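Local coordinates for protein serine protease inhibitor (Thermoanaerobacter tengcongensis, PDB 2PEF) that probably inhibits serine proteases as a member of the serpin family, captured here in its latent state, at residues 350-355 and 366-371; 287-292 and 304-309; 6-11 and 71-76; 93-98 and 158-163. All coordinates share one frame; numbering follows the deposited sequence.

Contact 1: 350-355 and 366-371; sequences PFIFAI and IGTVLS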
loop_
_atom_site.group_PDB
_atom_site.type_symbol
_atom_site.label_atom_id
_atom_site.label_comp_id
_atom_site.label_asym_id
_atom_site.label_seq_id
_atom_site.Cartn_x
_atom_site.Cartn_y
_atom_site.Cartn_z
ATOM N N PRO A 350 18.377 4.597 10.628
ATOM C CA PRO A 350 17.056 4.466 10.024
ATOM C C PRO A 350 16.961 3.121 9.320
ATOM O O PRO A 350 17.991 2.488 9.058
ATOM C CB PRO A 350 17.013 5.615 9.012
ATOM C CG PRO A 350 18.434 5.857 8.668
ATOM C CD PRO A 350 19.212 5.581 9.909
ATOM N N PHE A 351 15.740 2.677 9.040
ATOM C CA PHE A 351 15.545 1.369 8.437
ATOM C C PHE A 351 14.344 1.301 7.511
ATOM O O PHE A 351 13.438 2.125 7.590
ATOM C CB PHE A 351 15.469 0.274 9.512
ATOM C CG PHE A 351 14.313 0.417 10.464
ATOM C CD1 PHE A 351 13.097 -0.220 10.205
ATOM C CD2 PHE A 351 14.444 1.155 11.636
ATOM C CE1 PHE A 351 12.029 -0.106 11.090
ATOM C CE2 PHE A 351 13.379 1.274 12.526
ATOM C CZ PHE A 351 12.173 0.638 12.254
ATOM N N ILE A 352 14.375 0.308 6.630
ATOM C CA ILE A 352 13.295 0.025 5.699
ATOM C C ILE A 352 12.562 -1.175 6.272
ATOM O O ILE A 352 13.180 -2.049 6.875
ATOM C CB ILE A 352 13.854 -0.292 4.274
ATOM C CG1 ILE A 352 14.412 0.972 3.608
ATOM C CG2 ILE A 352 12.788 -0.913 3.357
ATOM C CD1 ILE A 352 15.819 1.338 4.018
ATOM N N PHE A 353 11.245 -1.211 6.124
ATOM C CA PHE A 353 10.497 -2.379 6.570
ATOM C C PHE A 353 9.409 -2.739 5.577
ATOM O O PHE A 353 9.016 -1.920 4.738
ATOM C CB PHE A 353 9.899 -2.156 7.965
ATOM C CG PHE A 353 8.809 -1.134 7.988
ATOM C CD1 PHE A 353 7.484 -1.502 7.763
ATOM C CD2 PHE A 353 9.105 0.195 8.233
ATOM C CE1 PHE A 353 6.475 -0.548 7.768
ATOM C CE2 PHE A 353 8.103 1.159 8.237
ATOM C CZ PHE A 353 6.782 0.785 8.010
ATOM N N ALA A 354 8.925 -3.971 5.691
ATOM C CA ALA A 354 7.801 -4.428 4.904
ATOM C C ALA A 354 6.992 -5.419 5.719
ATOM O O ALA A 354 7.534 -6.137 6.562
ATOM C CB ALA A 354 8.269 -5.059 3.621
ATOM N N ILE A 355 5.686 -5.417 5.481
ATOM C CA ILE A 355 4.808 -6.476 5.944
ATOM C C ILE A 355 4.581 -7.358 4.721
ATOM O O ILE A 355 4.023 -6.898 3.720
ATOM C CB ILE A 355 3.472 -5.911 6.477
ATOM C CG1 ILE A 355 3.736 -5.009 7.693
ATOM C CG2 ILE A 355 2.501 -7.048 6.801
ATOM C CD1 ILE A 355 2.547 -4.175 8.118
ATOM N N ILE A 366 5.045 -1.413 2.686
ATOM C CA ILE A 366 6.493 -1.184 2.653
ATOM C C ILE A 366 6.775 0.282 2.997
ATOM O O ILE A 366 6.074 1.186 2.538
ATOM C CB ILE A 366 7.138 -1.641 1.305
ATOM C CG1 ILE A 366 8.666 -1.521 1.356
ATOM C CG2 ILE A 366 6.542 -0.885 0.112
ATOM C CD1 ILE A 366 9.388 -2.330 0.276
ATOM N N GLY A 367 7.777 0.510 3.838
ATOM C CA GLY A 367 8.034 1.861 4.326
ATOM C C GLY A 367 9.405 2.121 4.900
ATOM O O GLY A 367 10.287 1.262 4.867
ATOM N N THR A 368 9.575 3.331 5.421
ATOM C CA THR A 368 10.838 3.753 6.009
ATOM C C THR A 368 10.581 4.351 7.375
ATOM O O THR A 368 9.569 5.022 7.583
ATOM C CB THR A 368 11.551 4.820 5.149
ATOM O OG1 THR A 368 10.660 5.915 4.902
ATOM C CG2 THR A 368 12.008 4.238 3.818
ATOM N N VAL A 369 11.490 4.093 8.310
ATOM C CA VAL A 369 11.446 4.776 9.590
ATOM C C VAL A 369 12.713 5.610 9.707
ATOM O O VAL A 369 13.800 5.078 9.952
ATOM C CB VAL A 369 11.310 3.806 10.784
ATOM C CG1 VAL A 369 11.408 4.571 12.112
ATOM C CG2 VAL A 369 9.995 3.044 10.704
ATOM N N LEU A 370 12.560 6.913 9.492
ATOM C CA LEU A 370 13.671 7.857 9.588
ATOM C C LEU A 370 13.657 8.521 10.957
ATOM O O LEU A 370 14.700 8.927 11.473
ATOM C CB LEU A 370 13.578 8.928 8.489
ATOM C CG LEU A 370 13.443 8.498 7.020
ATOM C CD1 LEU A 370 13.445 9.718 6.108
ATOM C CD2 LEU A 370 14.554 7.539 6.623
ATOM N N SER A 371 12.466 8.627 11.539
ATOM C CA SER A 371 12.284 9.324 12.807
ATOM C C SER A 371 11.239 8.654 13.689
ATOM O O SER A 371 10.439 7.843 13.218
ATOM C CB SER A 371 11.897 10.785 12.562
ATOM O OG SER A 371 12.986 11.524 12.037
#
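Val-369 lies over one face of the Phe-351 ring, its CB 3.9 Å from the ring centroid and 22° off the normal, a CH-pi contact reinforced by its CG2, 3.6 Å from Phe-351 CZ. The same CG2 meets CE2 of Phe-353, which comes in roughly perpendicular to Val-369, so one methyl is shared between two rings. Both phenylalanines carry CG between backbone N and carbonyl carbon (chi1 62° and 69°), which leans each ring over the neighbouring strand. Phe-353 thereby sits above Gly-367, with CA of Gly-367 4.2 Å from the ring centroid; a CB built on Gly-367 would fall 3.0 Å from Phe-353 CZ, too close for a side chain with the ring in this position. Paired backbone bonds fix this register: Phe-351 N to Val-369 O (3.2 Å) with its return bond, and Phe-353 N to Gly-367 O (2.9 Å) with its own. Ile-352 runs alongside Thr-368 on the other face, under helix 7-22, where Thr-368 OG1 is bonded to Ser-31 N. Strand 255-273 packs against the aromatic face. The arrangement is that of the antiparallel hairpin formed by strands 345-357 and 362-372 in serpin sheet B.

Contact 2: 287-292 and 304-309; sequences FLPDKA and NLYISE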
loop_
_atom_site.group_PDB
_atom_site.type_symbol
_atom_site.label_atom_id
_atom_site.label_comp_id
_atom_site.label_asym_id
_atom_site.label_seq_id
_atom_site.Cartn_x
_atom_site.Cartn_y
_atom_site.Cartn_z
ATOM N N PHE A 287 -4.187 10.827 -17.254
ATOM C CA PHE A 287 -4.192 12.106 -16.541
ATOM C C PHE A 287 -4.460 13.308 -17.450
ATOM O O PHE A 287 -4.590 14.435 -16.965
ATOM C CB PHE A 287 -2.872 12.295 -15.781
ATOM C CG PHE A 287 -2.604 11.231 -14.752
ATOM C CD1 PHE A 287 -1.722 10.189 -15.023
ATOM C CD2 PHE A 287 -3.240 11.266 -13.509
ATOM C CE1 PHE A 287 -1.475 9.200 -14.074
ATOM C CE2 PHE A 287 -2.998 10.285 -12.553
ATOM C CZ PHE A 287 -2.115 9.249 -12.833
ATOM N N LEU A 288 -4.548 13.069 -18.758
ATOM C CA LEU A 288 -4.727 14.144 -19.737
ATOM C C LEU A 288 -6.189 14.257 -20.170
ATOM O O LEU A 288 -6.737 13.307 -20.728
ATOM C CB LEU A 288 -3.837 13.912 -20.965
ATOM C CG LEU A 288 -2.330 13.685 -20.787
ATOM C CD1 LEU A 288 -1.680 13.339 -22.123
ATOM C CD2 LEU A 288 -1.642 14.885 -20.151
ATOM N N PRO A 289 -6.827 15.419 -19.911
ATOM C CA PRO A 289 -8.234 15.629 -20.279
ATOM C C PRO A 289 -8.545 15.393 -21.760
ATOM O O PRO A 289 -9.593 14.828 -22.083
ATOM C CB PRO A 289 -8.493 17.095 -19.899
ATOM C CG PRO A 289 -7.145 17.704 -19.688
ATOM C CD PRO A 289 -6.259 16.595 -19.231
ATOM N N ASP A 290 -7.638 15.810 -22.642
ATOM C CA ASP A 290 -7.844 15.695 -24.088
ATOM C C ASP A 290 -7.403 14.349 -24.679
ATOM O O ASP A 290 -7.733 14.041 -25.829
ATOM C CB ASP A 290 -7.140 16.844 -24.817
ATOM N N LYS A 291 -6.671 13.554 -23.897
ATOM C CA LYS A 291 -6.144 12.273 -24.374
ATOM C C LYS A 291 -6.763 11.051 -23.692
ATOM O O LYS A 291 -6.867 9.983 -24.306
ATOM C CB LYS A 291 -4.615 12.229 -24.239
ATOM C CG LYS A 291 -3.865 12.969 -25.337
ATOM N N ALA A 292 -7.167 11.206 -22.431
ATOM C CA ALA A 292 -7.714 10.095 -21.645
ATOM C C ALA A 292 -8.913 9.430 -22.301
ATOM O O ALA A 292 -9.814 10.101 -22.807
ATOM C CB ALA A 292 -8.072 10.544 -20.236
ATOM N N ASN A 304 -15.534 14.200 -21.452
ATOM C CA ASN A 304 -14.690 13.016 -21.288
ATOM C C ASN A 304 -14.046 12.910 -19.913
ATOM O O ASN A 304 -13.582 13.903 -19.348
ATOM C CB ASN A 304 -13.616 12.956 -22.380
ATOM C CG ASN A 304 -14.171 12.521 -23.731
ATOM O OD1 ASN A 304 -15.382 12.363 -23.906
ATOM N ND2 ASN A 304 -13.278 12.323 -24.695
ATOM N N LEU A 305 -14.019 11.691 -19.387
ATOM C CA LEU A 305 -13.442 11.431 -18.074
ATOM C C LEU A 305 -11.929 11.284 -18.129
ATOM O O LEU A 305 -11.378 10.728 -19.080
ATOM C CB LEU A 305 -14.073 10.187 -17.441
ATOM C CG LEU A 305 -15.526 10.302 -16.976
ATOM C CD1 LEU A 305 -15.842 9.178 -16.013
ATOM C CD2 LEU A 305 -15.785 11.644 -16.315
ATOM N N TYR A 306 -11.272 11.808 -17.100
ATOM C CA TYR A 306 -9.833 11.660 -16.919
ATOM C C TYR A 306 -9.520 11.656 -15.428
ATOM O O TYR A 306 -10.301 12.165 -14.625
ATOM C CB TYR A 306 -9.071 12.782 -17.635
ATOM C CG TYR A 306 -9.250 14.163 -17.042
ATOM C CD1 TYR A 306 -8.311 14.686 -16.153
ATOM C CD2 TYR A 306 -10.350 14.956 -17.386
ATOM C CE1 TYR A 306 -8.464 15.958 -15.610
ATOM C CE2 TYR A 306 -10.513 16.229 -16.849
ATOM C CZ TYR A 306 -9.566 16.723 -15.962
ATOM O OH TYR A 306 -9.722 17.981 -15.430
ATOM N N ILE A 307 -8.381 11.081 -15.058
ATOM C CA ILE A 307 -7.982 11.047 -13.657
ATOM C C ILE A 307 -7.367 12.383 -13.250
ATOM O O ILE A 307 -6.428 12.865 -13.887
ATOM C CB ILE A 307 -7.006 9.889 -13.364
ATOM C CG1 ILE A 307 -7.660 8.548 -13.714
ATOM C CG2 ILE A 307 -6.557 9.922 -11.898
ATOM C CD1 ILE A 307 -6.727 7.357 -13.646
ATOM N N SER A 308 -7.915 12.976 -12.192
ATOM C CA SER A 308 -7.376 14.210 -11.633
ATOM C C SER A 308 -6.213 13.895 -10.701
ATOM O O SER A 308 -5.092 14.358 -10.917
ATOM C CB SER A 308 -8.465 14.993 -10.896
ATOM O OG SER A 308 -9.089 14.189 -9.911
ATOM N N GLU A 309 -6.484 13.099 -9.669
ATOM C CA GLU A 309 -5.456 12.709 -8.710
ATOM C C GLU A 309 -5.607 11.264 -8.269
ATOM O O GLU A 309 -6.724 10.753 -8.140
ATOM C CB GLU A 309 -5.477 13.622 -7.478
ATOM C CG GLU A 309 -5.015 15.059 -7.730
ATOM C CD GLU A 309 -4.714 15.820 -6.447
ATOM O OE1 GLU A 309 -4.893 15.248 -5.348
ATOM O OE2 GLU A 309 -4.295 16.994 -6.543
HETATM O O HOH W 1 -4.950 15.055 -14.358
#
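Pro-289 crosses over one face of the Tyr-306 ring at a slant, giving the proline-aromatic CH-pi contact that joins two irregular segments flanking strand 298-300, the second of which leads into strand 310-318 of the serpin fold. Pro-289 CB stands 3.9 Å from the Tyr-306 centroid, 17° off the ring normal and offset toward the rim, while Pro-289 CA lies above the same face, 3.6 Å from Tyr-306 CD2. The ring reaches this place because Tyr-306 CG sits between its backbone N and carbonyl carbon (chi1 68°). At the root of the tyrosine, Ala-292 points directly at its partner segment, its CB 3.6 Å from Tyr-306 CB and 3.5 Å from Leu-305 O. A turn delivers that alanine: Leu-288 O accepts from both Lys-291 N and Ala-292 N. The second pair is Phe-287 and Ile-307, where the CG2 branch of the isoleucine meets Phe-287 CE2 at 3.6 Å; helix 275-280 also touches this buried phenylalanine. Ser-308 O lies at the edge of the Phe-287 ring and is itself bonded to Asn-275 ND2. No direct hydrogen bond crosses between the segments. Instead Phe-287 CA makes a CA-H...O contact with Ile-307 O (156° at the hydrogen), and one water, in plane at the edge of the Tyr-306 ring, donates to Phe-287 O and to Ile-307 O, each 2.7 Å from the water oxygen.

Contact 3: 6-11 and 71-76; sequences DEKFIY and NKYLYT
Tyr-73, Phe-9 and Asp-6 have the most surface buried here. Phe-9 CB rests almost over the centre of the Tyr-73 ring, 3.8 Å from its centroid and 13° off the normal, a CH-pi contact. Phe-9 CG is anti to the backbone N (chi1 175°), which carries its ring on past the phenol; the two side chains run past one another antiparallel, each reaching toward the other's helix, and Phe-9 CD1 ends 3.5 Å from Tyr-73 CB. Beyond it, Leu-74 CD2 touches the edge of the Phe-9 ring, 4.0 Å from CE1. Tyr-73 OH donates to Asp-6 OD2 (2.7 Å) on the syn side of the carboxylate, while OD1 of the same Asp-6 accepts from Phe-9 N (2.9 Å). Both oxygens are thus engaged, which holds the carboxylate against rotation. A leucine in place of Tyr-73 would probably leave Asp-6 OD2 without this donor and open a gap beneath Phe-9 CB. Nearby, Lys-8 turns outward to a salt bridge with Asp-64. The axes of the two short segments run at 82° to each other and come no closer than 11.5 Å. Asp-6 is the N-cap of helix 7-22, and its capping carboxylate also takes the Tyr-73 hydroxyl, joining this first serpin helix to helix 67-80.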
loop_
_atom_site.group_PDB
_atom_site.type_symbol
_atom_site.label_atom_id
_atom_site.label_comp_id
_atom_site.label_asym_id
_atom_site.label_seq_id
_atom_site.Cartn_x
_atom_site.Cartn_y
_atom_site.Cartn_z
ATOM N N ASP A 6 1.219 -17.392 -9.831
ATOM C CA ASP A 6 2.388 -18.018 -10.436
ATOM C C ASP A 6 3.589 -17.079 -10.377
ATOM O O ASP A 6 3.481 -15.954 -9.879
ATOM C CB ASP A 6 2.084 -18.426 -11.889
ATOM C CG ASP A 6 1.603 -17.257 -12.757
ATOM O OD1 ASP A 6 1.727 -16.082 -12.349
ATOM O OD2 ASP A 6 1.097 -17.518 -13.870
ATOM N N GLU A 7 4.721 -17.533 -10.911
ATOM C CA GLU A 7 5.956 -16.751 -10.868
ATOM C C GLU A 7 5.854 -15.450 -11.668
ATOM O O GLU A 7 6.440 -14.441 -11.281
ATOM C CB GLU A 7 7.152 -17.586 -11.334
ATOM C CG GLU A 7 7.457 -18.800 -10.460
ATOM N N LYS A 8 5.107 -15.476 -12.773
ATOM C CA LYS A 8 4.874 -14.272 -13.577
ATOM C C LYS A 8 4.197 -13.176 -12.755
ATOM O O LYS A 8 4.675 -12.044 -12.717
ATOM C CB LYS A 8 4.065 -14.583 -14.841
ATOM C CG LYS A 8 3.707 -13.345 -15.671
ATOM C CD LYS A 8 3.217 -13.700 -17.070
ATOM C CE LYS A 8 4.370 -13.965 -18.035
ATOM N NZ LYS A 8 5.319 -12.818 -18.150
ATOM N N PHE A 9 3.093 -13.517 -12.093
ATOM C CA PHE A 9 2.398 -12.553 -11.238
ATOM C C PHE A 9 3.279 -12.053 -10.091
ATOM O O PHE A 9 3.326 -10.854 -9.823
ATOM C CB PHE A 9 1.088 -13.128 -10.680
ATOM C CG PHE A 9 0.402 -12.213 -9.697
ATOM C CD1 PHE A 9 -0.417 -11.181 -10.143
ATOM C CD2 PHE A 9 0.587 -12.376 -8.322
ATOM C CE1 PHE A 9 -1.051 -10.323 -9.238
ATOM C CE2 PHE A 9 -0.042 -11.519 -7.406
ATOM C CZ PHE A 9 -0.861 -10.497 -7.869
ATOM N N ILE A 10 3.960 -12.969 -9.407
ATOM C CA ILE A 10 4.809 -12.585 -8.279
ATOM C C ILE A 10 5.886 -11.576 -8.703
ATOM O O ILE A 10 5.973 -10.485 -8.133
ATOM C CB ILE A 10 5.430 -13.813 -7.562
ATOM C CG1 ILE A 10 4.324 -14.665 -6.928
ATOM C CG2 ILE A 10 6.440 -13.369 -6.500
ATOM C CD1 ILE A 10 4.776 -16.015 -6.395
ATOM N N TYR A 11 6.686 -11.924 -9.706
ATOM C CA TYR A 11 7.800 -11.050 -10.081
ATOM C C TYR A 11 7.365 -9.760 -10.786
ATOM O O TYR A 11 7.979 -8.712 -10.580
ATOM C CB TYR A 11 8.894 -11.808 -10.838
ATOM C CG TYR A 11 9.790 -12.616 -9.914
ATOM C CD1 TYR A 11 9.582 -13.982 -9.731
ATOM C CD2 TYR A 11 10.829 -12.006 -9.206
ATOM C CE1 TYR A 11 10.394 -14.726 -8.883
ATOM C CE2 TYR A 11 11.648 -12.744 -8.347
ATOM C CZ TYR A 11 11.420 -14.102 -8.190
ATOM O OH TYR A 11 12.222 -14.841 -7.349
ATOM N N ASN A 71 -7.152 -9.075 -13.654
ATOM C CA ASN A 71 -8.409 -9.252 -12.925
ATOM C C ASN A 71 -8.481 -10.628 -12.276
ATOM O O ASN A 71 -8.812 -10.749 -11.093
ATOM C CB ASN A 71 -9.620 -9.084 -13.855
ATOM C CG ASN A 71 -9.856 -7.649 -14.270
ATOM O OD1 ASN A 71 -9.311 -6.712 -13.684
ATOM N ND2 ASN A 71 -10.672 -7.468 -15.304
ATOM N N LYS A 72 -8.176 -11.660 -13.063
ATOM C CA LYS A 72 -8.208 -13.035 -12.570
ATOM C C LYS A 72 -7.172 -13.235 -11.466
ATOM O O LYS A 72 -7.473 -13.816 -10.421
ATOM C CB LYS A 72 -7.978 -14.025 -13.714
ATOM C CG LYS A 72 -9.057 -13.981 -14.779
ATOM C CD LYS A 72 -8.983 -15.188 -15.698
ATOM C CE LYS A 72 -10.079 -15.142 -16.751
ATOM N NZ LYS A 72 -9.789 -14.150 -17.824
ATOM N N TYR A 73 -5.958 -12.741 -11.702
ATOM C CA TYR A 73 -4.879 -12.830 -10.719
ATOM C C TYR A 73 -5.249 -12.159 -9.396
ATOM O O TYR A 73 -5.061 -12.731 -8.320
ATOM C CB TYR A 73 -3.615 -12.160 -11.259
ATOM C CG TYR A 73 -2.712 -13.003 -12.132
ATOM C CD1 TYR A 73 -2.199 -12.483 -13.323
ATOM C CD2 TYR A 73 -2.345 -14.299 -11.768
ATOM C CE1 TYR A 73 -1.351 -13.230 -14.128
ATOM C CE2 TYR A 73 -1.494 -15.058 -12.572
ATOM C CZ TYR A 73 -1.000 -14.512 -13.747
ATOM O OH TYR A 73 -0.162 -15.246 -14.552
ATOM N N LEU A 74 -5.762 -10.934 -9.481
ATOM C CA LEU A 74 -6.064 -10.155 -8.284
ATOM C C LEU A 74 -7.251 -10.731 -7.522
ATOM O O LEU A 74 -7.229 -10.804 -6.291
ATOM C CB LEU A 74 -6.286 -8.681 -8.633
ATOM C CG LEU A 74 -5.018 -7.917 -9.027
ATOM C CD1 LEU A 74 -5.362 -6.504 -9.434
ATOM C CD2 LEU A 74 -3.986 -7.914 -7.897
ATOM N N TYR A 75 -8.275 -11.156 -8.258
ATOM C CA TYR A 75 -9.397 -11.860 -7.657
ATOM C C TYR A 75 -8.907 -13.081 -6.878
ATOM O O TYR A 75 -9.318 -13.303 -5.747
ATOM C CB TYR A 75 -10.417 -12.268 -8.729
ATOM C CG TYR A 75 -11.433 -13.280 -8.261
ATOM C CD1 TYR A 75 -12.514 -12.893 -7.471
ATOM C CD2 TYR A 75 -11.319 -14.624 -8.615
ATOM C CE1 TYR A 75 -13.454 -13.818 -7.039
ATOM C CE2 TYR A 75 -12.253 -15.560 -8.184
ATOM C CZ TYR A 75 -13.315 -15.150 -7.400
ATOM O OH TYR A 75 -14.231 -16.082 -6.978
ATOM N N THR A 76 -8.010 -13.854 -7.482
ATOM C CA THR A 76 -7.495 -15.068 -6.855
ATOM C C THR A 76 -6.593 -14.727 -5.668
ATOM O O THR A 76 -6.670 -15.368 -4.611
ATOM C CB THR A 76 -6.735 -15.932 -7.873
ATOM O OG1 THR A 76 -7.548 -16.107 -9.043
ATOM C CG2 THR A 76 -6.396 -17.293 -7.278
#

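Contact 4: 93-98 and 158-163; sequences NSIWFK and MYLINA
Backbone bonds join Ser-94 with Ile-161 and Trp-96 with Tyr-159, each an antiparallel hydrogen-bonded pair; Ser-94 N to Ile-161 O measures 2.9 Å and Tyr-159 N to Trp-96 O 2.7 Å. Among polar side chains, Asn-162 has CG anti to the backbone N (chi1 166°), which brings its amide across to Asn-93; its ND2 donates to Asn-93 OD1 (2.8 Å) almost straight at 171°, but arrives above the carbonyl plane. Asn-93 ND2 is bonded onward to Tyr-116 O and Asn-162 OD1 to Ser-37 OG, which fixes the rotation of both amides. A valine in place of Asn-93 would probably leave Asn-162 ND2 and Tyr-116 O without their mates. On the other face, Trp-96 NE1 donates to Ser-94 OG at 2.9 Å, a bent bond (138° at the hydrogen) with the hydroxyl oxygen off the indole plane. Apolar contacts divide likewise: Ile-95 CD1 lies 3.7 Å from Leu-160 CD2, and Ile-161 CD1 sits 3.8 Å from Trp-96 CD1. Helix 127-140 covers the Trp-96 face and helix 35-46 the Ile-95 face. Strand 119-123 flanks strand 87-98 in parallel, and strand 322-331, consistent with the inserted reactive-centre loop of a latent serpin, flanks strand 158-169.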
loop_
_atom_site.group_PDB
_atom_site.type_symbol
_atom_site.label_atom_id
_atom_site.label_comp_id
_atom_site.label_asym_id
_atom_site.label_seq_id
_atom_site.Cartn_x
_atom_site.Cartn_y
_atom_site.Cartn_z
ATOM N N ASN A 93 -13.325 -2.598 -1.618
ATOM C CA ASN A 93 -13.334 -1.777 -2.814
ATOM C C ASN A 93 -14.691 -1.123 -2.974
ATOM O O ASN A 93 -15.713 -1.724 -2.641
ATOM C CB ASN A 93 -13.006 -2.625 -4.037
ATOM C CG ASN A 93 -11.604 -3.196 -3.982
ATOM O OD1 ASN A 93 -10.626 -2.452 -3.918
ATOM N ND2 ASN A 93 -11.501 -4.516 -3.980
ATOM N N SER A 94 -14.695 0.110 -3.470
ATOM C CA SER A 94 -15.942 0.796 -3.773
ATOM C C SER A 94 -15.827 1.737 -4.961
ATOM O O SER A 94 -14.741 2.220 -5.290
ATOM C CB SER A 94 -16.480 1.544 -2.543
ATOM O OG SER A 94 -15.568 2.524 -2.097
ATOM N N ILE A 95 -16.966 1.962 -5.610
ATOM C CA ILE A 95 -17.110 2.966 -6.652
ATOM C C ILE A 95 -18.230 3.881 -6.184
ATOM O O ILE A 95 -19.230 3.418 -5.623
ATOM C CB ILE A 95 -17.514 2.342 -8.025
ATOM C CG1 ILE A 95 -16.729 1.051 -8.319
ATOM C CG2 ILE A 95 -17.404 3.376 -9.161
ATOM C CD1 ILE A 95 -15.230 1.216 -8.531
ATOM N N TRP A 96 -18.034 5.180 -6.387
ATOM C CA TRP A 96 -19.032 6.190 -6.067
ATOM C C TRP A 96 -19.229 7.018 -7.326
ATOM O O TRP A 96 -18.267 7.561 -7.867
ATOM C CB TRP A 96 -18.536 7.093 -4.928
ATOM C CG TRP A 96 -18.148 6.355 -3.674
ATOM C CD1 TRP A 96 -17.029 5.597 -3.478
ATOM C CD2 TRP A 96 -18.872 6.327 -2.440
ATOM N NE1 TRP A 96 -17.017 5.084 -2.202
ATOM C CE2 TRP A 96 -18.136 5.521 -1.540
ATOM C CE3 TRP A 96 -20.071 6.910 -2.004
ATOM C CZ2 TRP A 96 -18.562 5.277 -0.232
ATOM C CZ3 TRP A 96 -20.496 6.665 -0.702
ATOM C CH2 TRP A 96 -19.739 5.858 0.168
ATOM N N PHE A 97 -20.466 7.088 -7.811
ATOM C CA PHE A 97 -20.756 7.868 -9.014
ATOM C C PHE A 97 -21.953 8.803 -8.846
ATOM O O PHE A 97 -22.907 8.487 -8.129
ATOM C CB PHE A 97 -20.906 6.973 -10.256
ATOM C CG PHE A 97 -22.118 6.079 -10.234
ATOM C CD1 PHE A 97 -23.337 6.523 -10.738
ATOM C CD2 PHE A 97 -22.037 4.787 -9.725
ATOM C CE1 PHE A 97 -24.461 5.699 -10.725
ATOM C CE2 PHE A 97 -23.158 3.954 -9.710
ATOM C CZ PHE A 97 -24.369 4.411 -10.211
ATOM N N LYS A 98 -21.881 9.953 -9.512
ATOM C CA LYS A 98 -22.929 10.967 -9.457
ATOM C C LYS A 98 -24.079 10.595 -10.388
ATOM O O LYS A 98 -23.996 10.785 -11.603
ATOM C CB LYS A 98 -22.361 12.342 -9.819
ATOM C CG LYS A 98 -23.326 13.488 -9.592
ATOM C CD LYS A 98 -22.667 14.823 -9.887
ATOM C CE LYS A 98 -23.621 15.970 -9.631
ATOM N NZ LYS A 98 -23.042 17.263 -10.082
ATOM N N MET A 158 -17.205 10.514 -10.610
ATOM C CA MET A 158 -16.899 9.161 -10.147
ATOM C C MET A 158 -15.621 9.077 -9.317
ATOM O O MET A 158 -14.600 9.660 -9.672
ATOM C CB MET A 158 -16.828 8.163 -11.313
ATOM C CG MET A 158 -16.653 6.713 -10.843
ATOM S SD MET A 158 -16.006 5.559 -12.064
ATOM C CE MET A 158 -17.532 4.889 -12.708
ATOM N N TYR A 159 -15.701 8.349 -8.205
ATOM C CA TYR A 159 -14.527 8.005 -7.419
ATOM C C TYR A 159 -14.399 6.486 -7.352
ATOM O O TYR A 159 -15.401 5.770 -7.281
ATOM C CB TYR A 159 -14.635 8.537 -5.991
ATOM C CG TYR A 159 -14.835 10.027 -5.819
ATOM C CD1 TYR A 159 -15.655 10.512 -4.803
ATOM C CD2 TYR A 159 -14.199 10.953 -6.649
ATOM C CE1 TYR A 159 -15.844 11.872 -4.615
ATOM C CE2 TYR A 159 -14.382 12.320 -6.469
ATOM C CZ TYR A 159 -15.205 12.769 -5.448
ATOM O OH TYR A 159 -15.396 14.113 -5.260
ATOM N N LEU A 160 -13.159 6.010 -7.359
ATOM C CA LEU A 160 -12.858 4.607 -7.107
ATOM C C LEU A 160 -11.945 4.569 -5.890
ATOM O O LEU A 160 -10.977 5.325 -5.810
ATOM C CB LEU A 160 -12.182 3.955 -8.318
ATOM C CG LEU A 160 -12.931 4.029 -9.657
ATOM C CD1 LEU A 160 -12.597 5.318 -10.423
ATOM C CD2 LEU A 160 -12.615 2.819 -10.518
ATOM N N ILE A 161 -12.268 3.705 -4.935
ATOM C CA ILE A 161 -11.546 3.670 -3.667
ATOM C C ILE A 161 -11.260 2.239 -3.247
ATOM O O ILE A 161 -12.144 1.382 -3.290
ATOM C CB ILE A 161 -12.325 4.390 -2.522
ATOM C CG1 ILE A 161 -12.689 5.826 -2.924
ATOM C CG2 ILE A 161 -11.499 4.393 -1.229
ATOM C CD1 ILE A 161 -13.686 6.507 -2.009
ATOM N N ASN A 162 -10.016 1.989 -2.850
ATOM C CA ASN A 162 -9.670 0.752 -2.164
ATOM C C ASN A 162 -9.229 1.020 -0.730
ATOM O O ASN A 162 -8.600 2.038 -0.454
ATOM C CB ASN A 162 -8.558 0.021 -2.909
ATOM C CG ASN A 162 -7.937 -1.082 -2.078
ATOM O OD1 ASN A 162 -7.011 -0.839 -1.310
ATOM N ND2 ASN A 162 -8.461 -2.296 -2.209
ATOM N N ALA A 163 -9.558 0.094 0.167
ATOM C CA ALA A 163 -9.035 0.092 1.529
ATOM C C ALA A 163 -8.467 -1.273 1.903
ATOM O O ALA A 163 -9.026 -2.311 1.543
ATOM C CB ALA A 163 -10.107 0.516 2.525
#

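Followed from the N terminus, the four contacts close in series, none nesting within or crossing another. Contact 3 comes first, bringing helix 67-80 back to the start of helix 7-22 across 59 intervening residues. The next strand begins contact 4, which closes an equally long loop holding strand 119-123 and helix 127-140. Contacts 2 and 1 are local closures, spanning 11 and 10 residues. Contact 2 lies beside contact 4, nearest atoms about 5 Å apart without touching, at one end of the molecule. Contact 1, a hairpin near the C terminus, is on the opposite side of the chain's centre. Helix 7-22 begins in contact 3 and farther along packs on the Ile-352, Ile-366 and Thr-368 face of contact 1.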